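Local coordinates for protein cytochrome c, mono-and diheme variant (Methylophaga aminisulfidivorans MP, PDB 7C90) that carries a covalently attached heme c and probably transfers electrons in the methanol oxidation system of a marine methylotrophic bacterium, at residues A[82-87]-A[145-150]. Residues are numbered along the deposited sequence; the frame is centred on the assembly and turned at random.
Sequences SLFMTA and LHIMAW. With HEC (heme c), chain E.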
ATOM      1  N   SER A  82      11.102   4.530 -19.302  1.00 35.71           N
ATOM      2  CA  SER A  82      11.881   5.375 -18.369  1.00 38.00           C
ATOM      3  C   SER A  82      10.914   6.221 -17.515  1.00 35.04           C
ATOM      4  O   SER A  82      11.176   6.370 -16.324  1.00 31.35           O
ATOM      5  CB  SER A  82      12.898   6.183 -19.138  1.00 38.71           C
ATOM      6  OG  SER A  82      13.294   7.318 -18.394  1.00 48.36           O
ATOM      7  N   LEU A  83       9.794   6.698 -18.075  1.00 33.85           N
ATOM      8  CA  LEU A  83       8.805   7.557 -17.352  1.00 32.80           C
ATOM      9  C   LEU A  83       7.995   6.708 -16.363  1.00 32.28           C
ATOM     10  O   LEU A  83       7.711   7.193 -15.243  1.00 32.48           O
ATOM     11  CB  LEU A  83       7.884   8.257 -18.350  1.00 32.49           C
ATOM     12  CG  LEU A  83       8.574   9.324 -19.198  1.00 35.23           C
ATOM     13  CD1 LEU A  83       7.759   9.643 -20.437  1.00 38.08           C
ATOM     14  CD2 LEU A  83       8.824  10.585 -18.391  1.00 33.96           C
ATOM     15  N   PHE A  84       7.657   5.484 -16.752  1.00 28.84           N
ATOM     16  CA  PHE A  84       6.993   4.487 -15.880  1.00 31.39           C
ATOM     17  C   PHE A  84       7.880   4.156 -14.671  1.00 33.52           C
ATOM     18  O   PHE A  84       7.356   4.110 -13.566  1.00 28.21           O
ATOM     19  CB  PHE A  84       6.679   3.212 -16.646  1.00 29.82           C
ATOM     20  CG  PHE A  84       6.000   2.166 -15.821  1.00 27.51           C
ATOM     21  CD1 PHE A  84       6.741   1.286 -15.060  1.00 29.72           C
ATOM     22  CD2 PHE A  84       4.630   2.064 -15.808  1.00 27.40           C
ATOM     23  CE1 PHE A  84       6.115   0.302 -14.317  1.00 31.52           C
ATOM     24  CE2 PHE A  84       4.004   1.088 -15.051  1.00 30.52           C
ATOM     25  CZ  PHE A  84       4.750   0.198 -14.321  1.00 30.37           C
ATOM     26  N   MET A  85       9.183   3.935 -14.868  1.00 34.03           N
ATOM     27  CA  MET A  85      10.105   3.626 -13.736  1.00 33.03           C
ATOM     28  C   MET A  85      10.061   4.784 -12.741  1.00 28.21           C
ATOM     29  O   MET A  85       9.943   4.515 -11.550  1.00 28.29           O
ATOM     30  CB  MET A  85      11.550   3.380 -14.176  1.00 30.49           C
ATOM     31  CG  MET A  85      11.679   2.284 -15.183  1.00 32.97           C
ATOM     32  SD  MET A  85      10.891   0.747 -14.677  1.00 37.06           S
ATOM     33  CE  MET A  85       9.961   0.276 -16.139  1.00 41.07           C
ATOM     34  N   THR A  86      10.105   6.023 -13.207  1.00 29.37           N
ATOM     35  CA  THR A  86      10.115   7.208 -12.311  1.00 30.86           C
ATOM     36  C   THR A  86       8.755   7.369 -11.591  1.00 30.89           C
ATOM     37  O   THR A  86       8.746   7.644 -10.361  1.00 28.20           O
ATOM     38  CB  THR A  86      10.513   8.483 -13.066  1.00 32.43           C
ATOM     39  OG1 THR A  86      11.725   8.243 -13.774  1.00 31.37           O
ATOM     40  CG2 THR A  86      10.689   9.646 -12.117  1.00 31.17           C
ATOM     41  N   ALA A  87       7.642   7.204 -12.297  1.00 27.76           N
ATOM     42  CA  ALA A  87       6.310   7.671 -11.844  1.00 27.83           C
ATOM     43  C   ALA A  87       5.490   6.546 -11.250  1.00 24.45           C
ATOM     44  O   ALA A  87       4.577   6.876 -10.467  1.00 27.10           O
ATOM     45  CB  ALA A  87       5.559   8.367 -12.961  1.00 26.84           C
ATOM     46  N   LEU A 145       0.747   9.397 -22.424  1.00 24.24           N
ATOM     47  CA  LEU A 145       0.577   8.529 -23.624  1.00 25.43           C
ATOM     48  C   LEU A 145       1.847   7.691 -23.854  1.00 24.45           C
ATOM     49  O   LEU A 145       1.735   6.551 -24.270  1.00 26.08           O
ATOM     50  CB  LEU A 145       0.255   9.391 -24.846  1.00 28.28           C
ATOM     51  CG  LEU A 145      -1.051  10.165 -24.763  1.00 29.21           C
ATOM     52  CD1 LEU A 145      -1.203  11.094 -25.958  1.00 30.32           C
ATOM     53  CD2 LEU A 145      -2.210   9.198 -24.694  1.00 27.66           C
ATOM     54  N   HIS A 146       3.029   8.234 -23.599  1.00 28.01           N
ATOM     55  CA  HIS A 146       4.305   7.468 -23.650  1.00 27.06           C
ATOM     56  C   HIS A 146       4.242   6.295 -22.674  1.00 26.07           C
ATOM     57  O   HIS A 146       4.533   5.129 -23.059  1.00 25.92           O
ATOM     58  CB  HIS A 146       5.480   8.397 -23.352  1.00 29.35           C
ATOM     59  CG  HIS A 146       5.911   9.180 -24.540  1.00 29.08           C
ATOM     60  ND1 HIS A 146       5.449  10.422 -24.818  1.00 31.90           N
ATOM     61  CD2 HIS A 146       6.775   8.874 -25.525  1.00 34.87           C
ATOM     62  CE1 HIS A 146       6.044  10.887 -25.900  1.00 35.32           C
ATOM     63  NE2 HIS A 146       6.852   9.943 -26.366  1.00 32.63           N
ATOM     64  N   ILE A 147       3.857   6.583 -21.435  1.00 26.47           N
ATOM     65  CA  ILE A 147       3.780   5.539 -20.372  1.00 24.92           C
ATOM     66  C   ILE A 147       2.767   4.502 -20.814  1.00 22.95           C
ATOM     67  O   ILE A 147       2.990   3.311 -20.591  1.00 23.35           O
ATOM     68  CB  ILE A 147       3.432   6.165 -19.004  1.00 23.44           C
ATOM     69  CG1 ILE A 147       4.579   7.047 -18.495  1.00 25.76           C
ATOM     70  CG2 ILE A 147       3.051   5.079 -18.006  1.00 23.49           C
ATOM     71  CD1 ILE A 147       4.275   7.784 -17.199  1.00 27.50           C
ATOM     72  N   MET A 148       1.630   4.956 -21.336  1.00 25.62           N
ATOM     73  CA  MET A 148       0.565   4.029 -21.796  1.00 24.60           C
ATOM     74  C   MET A 148       1.095   3.120 -22.913  1.00 24.46           C
ATOM     75  O   MET A 148       0.875   1.888 -22.816  1.00 23.65           O
ATOM     76  CB  MET A 148      -0.663   4.785 -22.268  1.00 22.96           C
ATOM     77  CG  MET A 148      -1.466   5.318 -21.091  1.00 25.70           C
ATOM     78  SD  MET A 148      -2.650   6.579 -21.624  1.00 25.48           S
ATOM     79  CE  MET A 148      -3.623   5.723 -22.849  1.00 24.83           C
ATOM     80  N   ALA A 149       1.775   3.657 -23.921  1.00 23.04           N
ATOM     81  CA  ALA A 149       2.337   2.796 -25.002  1.00 24.71           C
ATOM     82  C   ALA A 149       3.240   1.725 -24.371  1.00 24.80           C
ATOM     83  O   ALA A 149       3.106   0.543 -24.734  1.00 28.71           O
ATOM     84  CB  ALA A 149       3.085   3.601 -26.031  1.00 25.11           C
ATOM     85  N   TRP A 150       4.086   2.089 -23.405  1.00 27.50           N
ATOM     86  CA  TRP A 150       5.018   1.113 -22.766  1.00 25.61           C
ATOM     87  C   TRP A 150       4.216   0.055 -22.013  1.00 26.76           C
ATOM     88  O   TRP A 150       4.552  -1.122 -22.103  1.00 24.91           O
ATOM     89  CB  TRP A 150       6.069   1.814 -21.874  1.00 30.27           C
ATOM     90  CG  TRP A 150       6.976   0.796 -21.273  1.00 31.03           C
ATOM     91  CD1 TRP A 150       8.045   0.188 -21.864  1.00 32.52           C
ATOM     92  CD2 TRP A 150       6.782   0.141 -20.014  1.00 31.43           C
ATOM     93  NE1 TRP A 150       8.551  -0.769 -21.036  1.00 30.53           N
ATOM     94  CE2 TRP A 150       7.792  -0.840 -19.907  1.00 30.56           C
ATOM     95  CE3 TRP A 150       5.845   0.278 -18.982  1.00 31.00           C
ATOM     96  CZ2 TRP A 150       7.916  -1.657 -18.785  1.00 34.32           C
ATOM     97  CZ3 TRP A 150       5.950  -0.555 -17.891  1.00 30.59           C
ATOM     98  CH2 TRP A 150       6.977  -1.501 -17.787  1.00 32.96           C
TER
HETATM   99 FE   HEC E 201      -1.526   3.088 -10.063  1.00 21.45          FE
HETATM  100  CHA HEC E 201      -4.515   1.393  -9.842  1.00 21.46           C
HETATM  101  CHB HEC E 201      -1.628   2.873 -13.414  1.00 19.03           C
HETATM  102  CHC HEC E 201       1.162   5.217 -10.223  1.00 20.51           C
HETATM  103  CHD HEC E 201      -1.059   2.696  -6.710  1.00 22.30           C
HETATM  104  NA  HEC E 201      -2.889   2.304 -11.374  1.00 20.52           N
HETATM  105  C1A HEC E 201      -4.000   1.632 -11.154  1.00 20.71           C
HETATM  106  C2A HEC E 201      -4.737   1.204 -12.362  1.00 21.11           C
HETATM  107  C3A HEC E 201      -3.889   1.688 -13.437  1.00 21.67           C
HETATM  108  C4A HEC E 201      -2.748   2.281 -12.703  1.00 20.85           C
HETATM  109  CMA HEC E 201      -4.001   1.551 -14.915  1.00 23.23           C
HETATM  110  CAA HEC E 201      -6.035   0.494 -12.466  1.00 22.48           C
HETATM  111  CBA HEC E 201      -5.638  -0.905 -12.905  1.00 23.96           C
HETATM  112  CGA HEC E 201      -6.830  -1.759 -13.187  1.00 26.05           C
HETATM  113  O1A HEC E 201      -7.913  -1.214 -13.472  1.00 24.96           O
HETATM  114  O2A HEC E 201      -6.680  -2.999 -13.036  1.00 29.10           O
HETATM  115  NB  HEC E 201      -0.430   3.898 -11.585  1.00 19.63           N
HETATM  116  C1B HEC E 201      -0.558   3.658 -12.861  1.00 19.69           C
HETATM  117  C2B HEC E 201       0.439   4.319 -13.729  1.00 20.46           C
HETATM  118  C3B HEC E 201       1.253   5.052 -12.765  1.00 20.52           C
HETATM  119  C4B HEC E 201       0.628   4.724 -11.493  1.00 21.90           C
HETATM  120  CMB HEC E 201       0.555   4.231 -15.224  1.00 21.55           C
HETATM  121  CAB HEC E 201       2.458   5.950 -13.061  1.00 22.24           C
HETATM  122  CBB HEC E 201       2.049   7.200 -13.757  1.00 21.50           C
HETATM  123  NC  HEC E 201      -0.189   3.812  -8.707  1.00 21.93           N
HETATM  124  C1C HEC E 201       0.789   4.695  -8.949  1.00 22.28           C
HETATM  125  C2C HEC E 201       1.606   5.072  -7.782  1.00 21.69           C
HETATM  126  C3C HEC E 201       0.926   4.309  -6.729  1.00 23.01           C
HETATM  127  C4C HEC E 201      -0.141   3.574  -7.392  1.00 20.31           C
HETATM  128  CMC HEC E 201       2.770   6.002  -7.798  1.00 21.35           C
HETATM  129  CAC HEC E 201       1.427   4.269  -5.308  1.00 26.63           C
HETATM  130  CBC HEC E 201       1.583   5.624  -4.675  1.00 25.87           C
HETATM  131  ND  HEC E 201      -2.595   2.167  -8.552  1.00 22.23           N
HETATM  132  C1D HEC E 201      -2.264   2.093  -7.276  1.00 21.63           C
HETATM  133  C2D HEC E 201      -3.238   1.437  -6.425  1.00 22.00           C
HETATM  134  C3D HEC E 201      -4.284   1.046  -7.340  1.00 21.90           C
HETATM  135  C4D HEC E 201      -3.775   1.580  -8.605  1.00 23.65           C
HETATM  136  CMD HEC E 201      -3.150   1.260  -4.958  1.00 22.66           C
HETATM  137  CAD HEC E 201      -5.583   0.413  -7.057  1.00 23.81           C
HETATM  138  CBD HEC E 201      -6.550   1.606  -6.991  1.00 27.03           C
HETATM  139  CGD HEC E 201      -8.022   1.298  -7.203  1.00 30.04           C
HETATM  140  O1D HEC E 201      -8.416   0.121  -7.126  1.00 33.49           O
HETATM  141  O2D HEC E 201      -8.844   2.231  -7.413  1.00 28.09           O
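Phe84 and Trp150 meet where helix 74-87 and helix 141-153 cross, the near-perpendicular pairing of the N- and C-terminal helices of the cytochrome c core that is characteristic of the class I fold; the short segments 82-87 and 145-150 approach to 8.9 Å between axes, at 102°. Trp150 sets its CZ3 over the centre of one Phe84 face, 3.4 Å from Phe84 CG, in an oblique aromatic contact with the six-membered ring planes at 42°. With CG anti to the backbone N in both (chi1 -180°), the two side chains cross at about a right angle. Bends at chi2 and chi3 bring the Met85 CE methyl into an off-centre CH-pi contact, 4.2 Å from the centroid of the Trp150 six-membered ring. Beside this trio, in an interface of apolar packing, Ile147 CG1 packs 3.5 Å from Leu83 CB, while Ile147 CG2 lies at the edge of the Phe84 ring. His146 CB touches Leu83 CD1, while its ND1 hydrogen-bonds to Asp142 O. Further out, Phe84 lies close to Cys88 and to the axial ligand His92, and Ala87 and Ile147 both line the heme pocket, Ile147 CG2 lying 3.8 Å from the heme methyl CMB.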